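Local coordinates for protein putative NAD(P)H-flavin oxidoreductase (Neisseria meningitidis serogroup A / serotype 4A, PDB 6WT2) that probably uses bound FMN and NAD(P)H to reduce nitro compounds, as in the NfsB-like nitroreductases linked to reduction of the antibiotic chloramphenicol, at residues A[179-182]-A[183-187]; A[60-63]-A[64-67]; A[97-100]-A[101-104]. All blocks are in the same frame, centred on the assembly; numbering follows the deposited sequence.

Interaction 1: residues A[179-182]-A[183-187]; sequences ERVL and SGQFG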
ATOM      1  N   GLU A 179      17.884  10.057   3.102  0.52 26.09           N
ATOM      2  CA  GLU A 179      17.888  11.006   1.991  0.52 27.38           C
ATOM      3  C   GLU A 179      19.259  11.641   1.825  0.52 29.83           C
ATOM      4  O   GLU A 179      19.749  11.790   0.699  0.52 33.35           O
ATOM      5  CB  GLU A 179      16.825  12.091   2.194  0.52 30.90           C
ATOM      6  CG  GLU A 179      17.010  13.307   1.265  0.52 33.90           C
ATOM      7  CD  GLU A 179      15.835  14.281   1.284  0.52 35.97           C
ATOM      8  OE1 GLU A 179      14.695  13.859   0.992  0.52 34.48           O
ATOM      9  OE2 GLU A 179      16.054  15.472   1.589  0.52 35.04           O
ATOM     10  N   ARG A 180      19.898  12.020   2.933  1.00 26.51           N
ATOM     11  CA  ARG A 180      21.213  12.654   2.849  1.00 28.97           C
ATOM     12  C   ARG A 180      22.226  11.745   2.152  1.00 36.28           C
ATOM     13  O   ARG A 180      22.956  12.185   1.259  1.00 43.20           O
ATOM     14  CB  ARG A 180      21.703  13.032   4.246  1.00 30.80           C
ATOM     15  CG  ARG A 180      23.201  13.354   4.325  1.00 42.81           C
ATOM     16  CD  ARG A 180      23.658  13.524   5.768  1.00 55.79           C
ATOM     17  NE  ARG A 180      24.014  12.250   6.401  1.00 66.43           N
ATOM     18  CZ  ARG A 180      24.013  12.031   7.714  1.00 64.29           C
ATOM     19  NH1 ARG A 180      23.658  12.998   8.552  1.00 68.15           N
ATOM     20  NH2 ARG A 180      24.356  10.841   8.191  1.00 59.43           N
ATOM     21  N   VAL A 181      22.269  10.469   2.536  1.00 29.26           N
ATOM     22  CA  VAL A 181      23.249   9.545   1.972  1.00 28.06           C
ATOM     23  C   VAL A 181      22.901   9.190   0.526  1.00 27.52           C
ATOM     24  O   VAL A 181      23.756   9.252  -0.370  1.00 27.54           O
ATOM     25  CB  VAL A 181      23.360   8.283   2.851  1.00 24.75           C
ATOM     26  CG1 VAL A 181      24.157   7.203   2.118  1.00 26.07           C
ATOM     27  CG2 VAL A 181      24.016   8.612   4.191  1.00 26.13           C
ATOM     28  N   LEU A 182      21.654   8.787   0.273  1.00 24.60           N
ATOM     29  CA  LEU A 182      21.301   8.351  -1.076  1.00 22.05           C
ATOM     30  C   LEU A 182      21.339   9.503  -2.070  1.00 26.79           C
ATOM     31  O   LEU A 182      21.804   9.334  -3.206  1.00 26.35           O
ATOM     32  CB  LEU A 182      19.914   7.714  -1.082  1.00 23.03           C
ATOM     33  CG  LEU A 182      19.744   6.419  -0.295  1.00 22.72           C
ATOM     34  CD1 LEU A 182      18.342   5.862  -0.543  1.00 23.76           C
ATOM     35  CD2 LEU A 182      20.802   5.395  -0.674  1.00 25.76           C
ATOM     36  N   SER A 183      20.838  10.676  -1.679  1.00 23.15           N
ATOM     37  CA  SER A 183      20.800  11.796  -2.613  1.00 26.65           C
ATOM     38  C   SER A 183      22.030  12.690  -2.522  1.00 33.69           C
ATOM     39  O   SER A 183      22.542  13.145  -3.552  1.00 35.92           O
ATOM     40  CB  SER A 183      19.559  12.650  -2.378  1.00 23.32           C
ATOM     41  OG  SER A 183      19.708  13.854  -3.105  1.00 29.66           O
ATOM     42  N   GLY A 184      22.500  12.984  -1.317  1.00 34.01           N
ATOM     43  CA  GLY A 184      23.596  13.920  -1.194  1.00 31.31           C
ATOM     44  C   GLY A 184      24.939  13.263  -1.431  1.00 36.90           C
ATOM     45  O   GLY A 184      25.737  13.740  -2.235  1.00 43.17           O
ATOM     46  N   GLN A 185      25.191  12.154  -0.735  1.00 29.84           N
ATOM     47  CA  GLN A 185      26.494  11.510  -0.804  1.00 27.28           C
ATOM     48  C   GLN A 185      26.685  10.744  -2.106  1.00 30.45           C
ATOM     49  O   GLN A 185      27.774  10.779  -2.685  1.00 32.29           O
ATOM     50  CB  GLN A 185      26.678  10.580   0.403  1.00 30.55           C
ATOM     51  CG  GLN A 185      28.023   9.867   0.445  1.00 33.77           C
ATOM     52  CD  GLN A 185      28.230   9.074   1.723  1.00 39.52           C
ATOM     53  OE1 GLN A 185      27.504   9.246   2.706  1.00 40.37           O
ATOM     54  NE2 GLN A 185      29.231   8.203   1.717  1.00 39.83           N
ATOM     55  N   PHE A 186      25.648  10.062  -2.602  1.00 25.94           N
ATOM     56  CA  PHE A 186      25.789   9.221  -3.784  1.00 24.75           C
ATOM     57  C   PHE A 186      25.035   9.746  -5.000  1.00 30.97           C
ATOM     58  O   PHE A 186      25.091   9.113  -6.065  1.00 26.71           O
ATOM     59  CB  PHE A 186      25.364   7.783  -3.460  1.00 24.88           C
ATOM     60  CG  PHE A 186      26.281   7.096  -2.474  1.00 25.68           C
ATOM     61  CD1 PHE A 186      27.541   6.655  -2.872  1.00 26.46           C
ATOM     62  CD2 PHE A 186      25.905   6.929  -1.143  1.00 23.76           C
ATOM     63  CE1 PHE A 186      28.394   6.041  -1.980  1.00 28.01           C
ATOM     64  CE2 PHE A 186      26.759   6.314  -0.231  1.00 28.40           C
ATOM     65  CZ  PHE A 186      28.008   5.870  -0.645  1.00 30.15           C
ATOM     66  N   GLY A 187      24.351  10.881  -4.881  1.00 25.75           N
ATOM     67  CA  GLY A 187      23.767  11.544  -6.037  1.00 23.97           C
ATOM     68  C   GLY A 187      22.808  10.688  -6.836  1.00 27.51           C
ATOM     69  O   GLY A 187      22.777  10.783  -8.068  1.00 31.05           O
TER
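Val181 and Phe186 lie side by side and point the same way, with methyl CG1 of the valine meeting the rim of the ring in its plane: Val181 CG1 is 3.6 Å from Phe186 CE2. That methyl stands anti to the backbone N of Val181 (chi1 168°), which turns it along the helix toward the residues that follow. The other methyl serves a different neighbour, Val181 CG2 resting 3.8 Å from Gln185 OE1. Gln185, extended with CG anti to its own N (chi1 -179°), runs alongside Val181 and lays its CG over one face of the Phe186 ring, toward the rim.

The backbone beneath is the end of helix 175-185, where the turns widen from alpha to pi type. Ser183 N still bonds Glu179 O at 2.8 Å, the regular i to i+4 step. The register then lengthens: Gln185 N reaches Arg180 O at 3.0 Å and Phe186 N reaches Val181 O at 3.0 Å, both five residues back, the latter almost in line with the carbonyl (C=O...N angle 167°). Weak four-residue bonds persist, Gly184 N to Arg180 O and Gln185 N to Val181 O, so each acceptor is shared. Gly187 leaves the helix with positive phi. Among the polar side chains, Ser183 OG bonds Phe189 O, and Arg180 NH1 forms a salt bridge with Asp177, one turn earlier. Val181, Leu182 and Phe186 pack on helix 63-69.

Interaction 2: residues A[60-63]-A[64-67]; sequences VQNP and EIRQ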
ATOM      1  N   VAL A  60      19.522  -1.037  -4.379  1.00 21.24           N
ATOM      2  CA  VAL A  60      20.766  -0.717  -3.697  1.00 21.70           C
ATOM      3  C   VAL A  60      21.559  -2.015  -3.589  1.00 21.92           C
ATOM      4  O   VAL A  60      21.510  -2.728  -2.583  1.00 22.24           O
ATOM      5  CB  VAL A  60      20.507  -0.067  -2.339  1.00 24.78           C
ATOM      6  CG1 VAL A  60      21.821   0.320  -1.677  1.00 26.13           C
ATOM      7  CG2 VAL A  60      19.612   1.148  -2.521  1.00 25.70           C
ATOM      8  N   GLN A  61      22.334  -2.301  -4.631  1.00 24.42           N
ATOM      9  CA  GLN A  61      23.177  -3.493  -4.692  1.00 25.67           C
ATOM     10  C   GLN A  61      24.640  -3.216  -4.367  1.00 27.15           C
ATOM     11  O   GLN A  61      25.381  -4.158  -4.064  1.00 29.59           O
ATOM     12  CB  GLN A  61      23.060  -4.119  -6.082  1.00 22.04           C
ATOM     13  CG  GLN A  61      21.624  -4.516  -6.397  1.00 23.35           C
ATOM     14  CD  GLN A  61      21.103  -5.479  -5.363  1.00 24.22           C
ATOM     15  OE1 GLN A  61      20.405  -5.090  -4.413  1.00 28.56           O
ATOM     16  NE2 GLN A  61      21.463  -6.749  -5.512  1.00 22.11           N
ATOM     17  N   ASN A  62      25.061  -1.961  -4.411  1.00 22.85           N
ATOM     18  CA  ASN A  62      26.429  -1.552  -4.100  1.00 25.89           C
ATOM     19  C   ASN A  62      26.699  -1.693  -2.605  1.00 25.49           C
ATOM     20  O   ASN A  62      26.115  -0.945  -1.808  1.00 24.20           O
ATOM     21  CB  ASN A  62      26.635  -0.107  -4.558  1.00 23.50           C
ATOM     22  CG  ASN A  62      28.065   0.367  -4.420  1.00 24.33           C
ATOM     23  OD1 ASN A  62      28.850  -0.164  -3.632  1.00 24.38           O
ATOM     24  ND2 ASN A  62      28.408   1.397  -5.187  1.00 24.14           N
ATOM     25  N   PRO A  63      27.563  -2.610  -2.175  1.00 26.70           N
ATOM     26  CA  PRO A  63      27.793  -2.756  -0.731  1.00 24.54           C
ATOM     27  C   PRO A  63      28.410  -1.519  -0.071  1.00 26.86           C
ATOM     28  O   PRO A  63      28.300  -1.385   1.159  1.00 25.34           O
ATOM     29  CB  PRO A  63      28.720  -3.978  -0.650  1.00 25.30           C
ATOM     30  CG  PRO A  63      29.438  -3.980  -1.990  1.00 27.43           C
ATOM     31  CD  PRO A  63      28.379  -3.551  -2.968  1.00 26.93           C
ATOM     32  N   GLU A  64      29.060  -0.620  -0.829  1.00 25.06           N
ATOM     33  CA  GLU A  64      29.509   0.642  -0.236  1.00 25.52           C
ATOM     34  C   GLU A  64      28.324   1.462   0.251  1.00 25.29           C
ATOM     35  O   GLU A  64      28.374   2.081   1.322  1.00 25.73           O
ATOM     36  CB  GLU A  64      30.321   1.475  -1.234  1.00 25.66           C
ATOM     37  CG  GLU A  64      30.829   2.793  -0.611  1.00 30.16           C
ATOM     38  CD  GLU A  64      31.340   3.812  -1.639  1.00 48.80           C
ATOM     39  OE1 GLU A  64      31.028   3.676  -2.843  1.00 44.19           O
ATOM     40  OE2 GLU A  64      32.065   4.752  -1.233  1.00 46.64           O
ATOM     41  N   ILE A  65      27.247   1.481  -0.530  1.00 24.67           N
ATOM     42  CA  ILE A  65      26.065   2.213  -0.116  1.00 24.43           C
ATOM     43  C   ILE A  65      25.394   1.496   1.045  1.00 24.45           C
ATOM     44  O   ILE A  65      25.014   2.120   2.038  1.00 25.11           O
ATOM     45  CB  ILE A  65      25.111   2.402  -1.306  1.00 23.81           C
ATOM     46  CG1 ILE A  65      25.802   3.180  -2.418  1.00 26.58           C
ATOM     47  CG2 ILE A  65      23.844   3.133  -0.859  1.00 27.70           C
ATOM     48  CD1 ILE A  65      24.869   3.439  -3.609  1.00 25.95           C
ATOM     49  N   ARG A  66      25.283   0.172   0.963  1.00 24.28           N
ATOM     50  CA  ARG A  66      24.666  -0.568   2.066  1.00 24.72           C
ATOM     51  C   ARG A  66      25.403  -0.322   3.377  1.00 25.14           C
ATOM     52  O   ARG A  66      24.776  -0.119   4.425  1.00 25.35           O
ATOM     53  CB  ARG A  66      24.631  -2.061   1.753  1.00 24.23           C
ATOM     54  CG  ARG A  66      23.639  -2.445   0.677  1.00 23.56           C
ATOM     55  CD  ARG A  66      23.532  -3.953   0.601  1.00 23.54           C
ATOM     56  NE  ARG A  66      22.686  -4.388  -0.504  1.00 24.76           N
ATOM     57  CZ  ARG A  66      22.236  -5.630  -0.634  1.00 24.76           C
ATOM     58  NH1 ARG A  66      22.538  -6.533   0.292  1.00 25.52           N
ATOM     59  NH2 ARG A  66      21.473  -5.959  -1.668  1.00 26.40           N
ATOM     60  N   GLN A  67      26.737  -0.336   3.343  0.54 25.60           N
ATOM     61  CA  GLN A  67      27.498  -0.078   4.560  0.54 26.41           C
ATOM     62  C   GLN A  67      27.330   1.360   5.030  0.54 26.66           C
ATOM     63  O   GLN A  67      27.370   1.625   6.237  0.54 27.26           O
ATOM     64  CB  GLN A  67      28.970  -0.400   4.333  0.54 26.85           C
ATOM     65  CG  GLN A  67      29.228  -1.872   4.151  0.54 28.11           C
ATOM     66  CD  GLN A  67      29.128  -2.643   5.446  0.54 36.24           C
ATOM     67  OE1 GLN A  67      28.650  -3.773   5.468  0.54 41.51           O
ATOM     68  NE2 GLN A  67      29.593  -2.039   6.535  0.54 40.44           N
TER
HETATM   69  O   HOH W   1      31.044   2.250  -4.977  1.00 37.91           O
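Glu64 donates its backbone N to Asn62 OD1 at 2.8 Å, the capping bond by which Asn62, the N-cap residue, closes the start of helix 63-69 just after strand 55-59. The donor stands above the amide carbonyl plane of Asn62, 35° out of it. One water joins the two side chains, accepting from Asn62 ND2 and donating to Glu64 OE1.

Ile65 turns its branch to the apolar side: its CG2 lies 3.6 Å from Val60 CG1, the two side chains crossing at about a right angle. Ile65 also packs on Ala224 of the second subunit.

Arg66 takes Asn62 O with its backbone N at 3.1 Å, while its side chain, extended from CG to NE, reaches back to Val60, just past the strand. Its NE bonds Val60 O at 2.9 Å, and NH1 and NH2 go on to the carbonyls of Ala83 and Ser84, so this buried guanidinium is held in several directions. Arg66 NH2 also hydrogen-bonds Gln61 OE1 at 3.1 Å, near the guanidinium plane but above the carbonyl plane of Gln61, whose amide is turned 70° from the guanidinium and whose NE2 bonds Ser84 O.

Gln67 N closes the turn on Pro63 O at 2.9 Å.

Interaction 3: residues A[97-100]-A[101-104]; sequences FDSP and FMLE
The N-terminus of helix 100-108 is capped here by Ser99, the N-cap residue that ends the loop after strand 85-92. Ser99 OG accepts from Met102 N, three residues on, in a weak capping bond of 3.4 Å whose N-H...O angle of 156° is nonetheless fairly straight. The hydroxyl reaches this position because chi1 of 60° places OG between the backbone N and the carbonyl carbon, turning it to the first turn of the helix. Its stronger partner is Arg96 O, to which the hydroxyl must donate, leaving the oxygen to accept from Met102 N; this bond ties the cap back to Arg96, earlier in the same loop.

Ser99 OG also lies 3.4 Å from Met102 CG, so the start of the selenomethionine side chain passes beside the hydroxyl. Beyond CG that chain bends at both chi2 and chi3, and the residue packs against Tyr124 of helix 114-131 and against Val50 and Ser52. Val50 belongs to the nicotinic acid pocket, which connects this buried side chain with the pocket wall although it is not itself a ligand contact.

The regular helical bonds begin at once: Leu103 N donates to Ser99 O at 3.1 Å, and Glu104 N to Pro100 O, also at 3.1 Å. Pro100 is at N1, where proline is common because no helical bond is needed from its N. Phe101, with CG anti to its N (chi1 177°), leads away and packs on Arg215 of the second subunit.

Chemically, Ser99 OG gives a weak acceptor to Met102 N, which has no helical carbonyl four residues back, while Ser99 O begins the regular bonding with Leu103 N.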
ATOM      1  N   PHE A  97      -1.612  19.183  -9.208  1.00 23.31           N
ATOM      2  CA  PHE A  97      -2.339  19.001 -10.466  1.00 26.40           C
ATOM      3  C   PHE A  97      -1.678  19.738 -11.638  1.00 28.29           C
ATOM      4  O   PHE A  97      -1.795  19.298 -12.786  1.00 26.56           O
ATOM      5  CB  PHE A  97      -3.790  19.479 -10.317  1.00 21.79           C
ATOM      6  CG  PHE A  97      -3.907  20.960 -10.121  1.00 25.17           C
ATOM      7  CD1 PHE A  97      -4.172  21.798 -11.196  1.00 27.74           C
ATOM      8  CD2 PHE A  97      -3.698  21.521  -8.871  1.00 26.21           C
ATOM      9  CE1 PHE A  97      -4.246  23.163 -11.027  1.00 30.25           C
ATOM     10  CE2 PHE A  97      -3.772  22.894  -8.691  1.00 33.83           C
ATOM     11  CZ  PHE A  97      -4.048  23.714  -9.773  1.00 32.97           C
ATOM     12  N   ASP A  98      -1.002  20.861 -11.377  1.00 26.33           N
ATOM     13  CA  ASP A  98      -0.414  21.683 -12.435  1.00 30.31           C
ATOM     14  C   ASP A  98       1.086  21.442 -12.618  1.00 28.01           C
ATOM     15  O   ASP A  98       1.762  22.247 -13.269  1.00 24.21           O
ATOM     16  CB  ASP A  98      -0.686  23.170 -12.172  1.00 30.71           C
ATOM     17  CG  ASP A  98      -0.215  23.638 -10.785  1.00 41.34           C
ATOM     18  OD1 ASP A  98       0.553  22.918 -10.110  1.00 38.40           O
ATOM     19  OD2 ASP A  98      -0.629  24.742 -10.360  1.00 42.29           O
ATOM     20  N   SER A  99       1.640  20.308 -12.056  1.00 26.53           N
ATOM     21  CA  SER A  99       3.075  20.096 -12.226  1.00 27.79           C
ATOM     22  C   SER A  99       3.376  19.383 -13.545  1.00 25.66           C
ATOM     23  O   SER A  99       2.516  18.685 -14.095  1.00 24.75           O
ATOM     24  CB  SER A  99       3.626  19.277 -11.057  1.00 29.12           C
ATOM     25  OG  SER A  99       2.999  18.011 -10.971  1.00 24.70           O
ATOM     26  N   PRO A 100       4.583  19.557 -14.098  1.00 27.99           N
ATOM     27  CA  PRO A 100       4.938  18.809 -15.320  1.00 29.84           C
ATOM     28  C   PRO A 100       4.845  17.304 -15.144  1.00 26.10           C
ATOM     29  O   PRO A 100       4.518  16.586 -16.099  1.00 22.85           O
ATOM     30  CB  PRO A 100       6.382  19.250 -15.598  1.00 27.45           C
ATOM     31  CG  PRO A 100       6.514  20.580 -14.918  1.00 27.00           C
ATOM     32  CD  PRO A 100       5.624  20.523 -13.707  1.00 26.50           C
ATOM     33  N   PHE A 101       5.121  16.807 -13.940  1.00 22.74           N
ATOM     34  CA  PHE A 101       5.082  15.369 -13.709  1.00 27.15           C
ATOM     35  C   PHE A 101       3.667  14.828 -13.846  1.00 26.93           C
ATOM     36  O   PHE A 101       3.462  13.744 -14.410  1.00 23.73           O
ATOM     37  CB  PHE A 101       5.658  15.047 -12.330  1.00 23.77           C
ATOM     38  CG  PHE A 101       5.587  13.581 -11.970  1.00 28.23           C
ATOM     39  CD1 PHE A 101       6.626  12.722 -12.315  1.00 30.94           C
ATOM     40  CD2 PHE A 101       4.484  13.065 -11.307  1.00 28.72           C
ATOM     41  CE1 PHE A 101       6.567  11.378 -12.000  1.00 29.03           C
ATOM     42  CE2 PHE A 101       4.420  11.713 -10.979  1.00 31.38           C
ATOM     43  CZ  PHE A 101       5.458  10.869 -11.331  1.00 28.88           C
HETATM   44  N   MSE A 102       2.684  15.560 -13.331  1.00 25.27           N
HETATM   45  CA  MSE A 102       1.293  15.140 -13.433  1.00 24.54           C
HETATM   46  C   MSE A 102       0.776  15.288 -14.860  1.00 20.89           C
HETATM   47  O   MSE A 102      -0.019  14.470 -15.317  1.00 21.72           O
HETATM   48  CB  MSE A 102       0.422  15.932 -12.458  1.00 24.56           C
HETATM   49  CG  MSE A 102       0.692  15.579 -10.978  1.00 24.39           C
HETATM   50 SE   MSE A 102       0.208  13.737 -10.572  0.46 31.84          SE
HETATM   51  CE  MSE A 102      -1.529  13.786 -11.403  1.00 36.15           C
ATOM     52  N   LEU A 103       1.243  16.323 -15.568  1.00 22.52           N
ATOM     53  CA  LEU A 103       0.890  16.457 -16.979  1.00 25.05           C
ATOM     54  C   LEU A 103       1.310  15.219 -17.763  1.00 26.54           C
ATOM     55  O   LEU A 103       0.539  14.691 -18.569  1.00 25.23           O
ATOM     56  CB  LEU A 103       1.536  17.713 -17.572  1.00 24.05           C
ATOM     57  CG  LEU A 103       1.127  17.970 -19.018  1.00 29.84           C
ATOM     58  CD1 LEU A 103      -0.373  18.208 -19.086  1.00 36.66           C
ATOM     59  CD2 LEU A 103       1.906  19.148 -19.611  1.00 36.33           C
ATOM     60  N   GLU A 104       2.517  14.715 -17.500  1.00 23.34           N
ATOM     61  CA  GLU A 104       3.005  13.537 -18.209  1.00 29.46           C
ATOM     62  C   GLU A 104       2.151  12.312 -17.901  1.00 21.87           C
ATOM     63  O   GLU A 104       1.833  11.526 -18.806  1.00 23.28           O
ATOM     64  CB  GLU A 104       4.480  13.293 -17.856  1.00 30.83           C
ATOM     65  CG  GLU A 104       5.141  12.106 -18.564  1.00 39.92           C
ATOM     66  CD  GLU A 104       5.546  12.392 -20.023  1.00 53.35           C
ATOM     67  OE1 GLU A 104       5.125  13.423 -20.608  1.00 50.53           O
ATOM     68  OE2 GLU A 104       6.300  11.567 -20.588  1.00 55.29           O
TER

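Overall arrangement
Interactions 1 and 2 form one continuous patch, their centres 12 Å apart. The end of helix 175-185 lies against the start of helix 63-69: Leu182 CD2 is 3.8 Å from Ile65 CG2, and Phe186 CE1 is 3.6 Å from Glu64 OE1 and 3.9 Å from Ile65 CG1. A helix end and a capped helix start therefore pack together. Interaction 3 stands apart, its centre 25 Å from that of interaction 1 and 33 Å from that of interaction 2. None of the three supplies an annotated ligand-binding residue; in interaction 3 the Met102 side chain lies about 9 Å from bound nicotinic acid and about 10 Å from FMN.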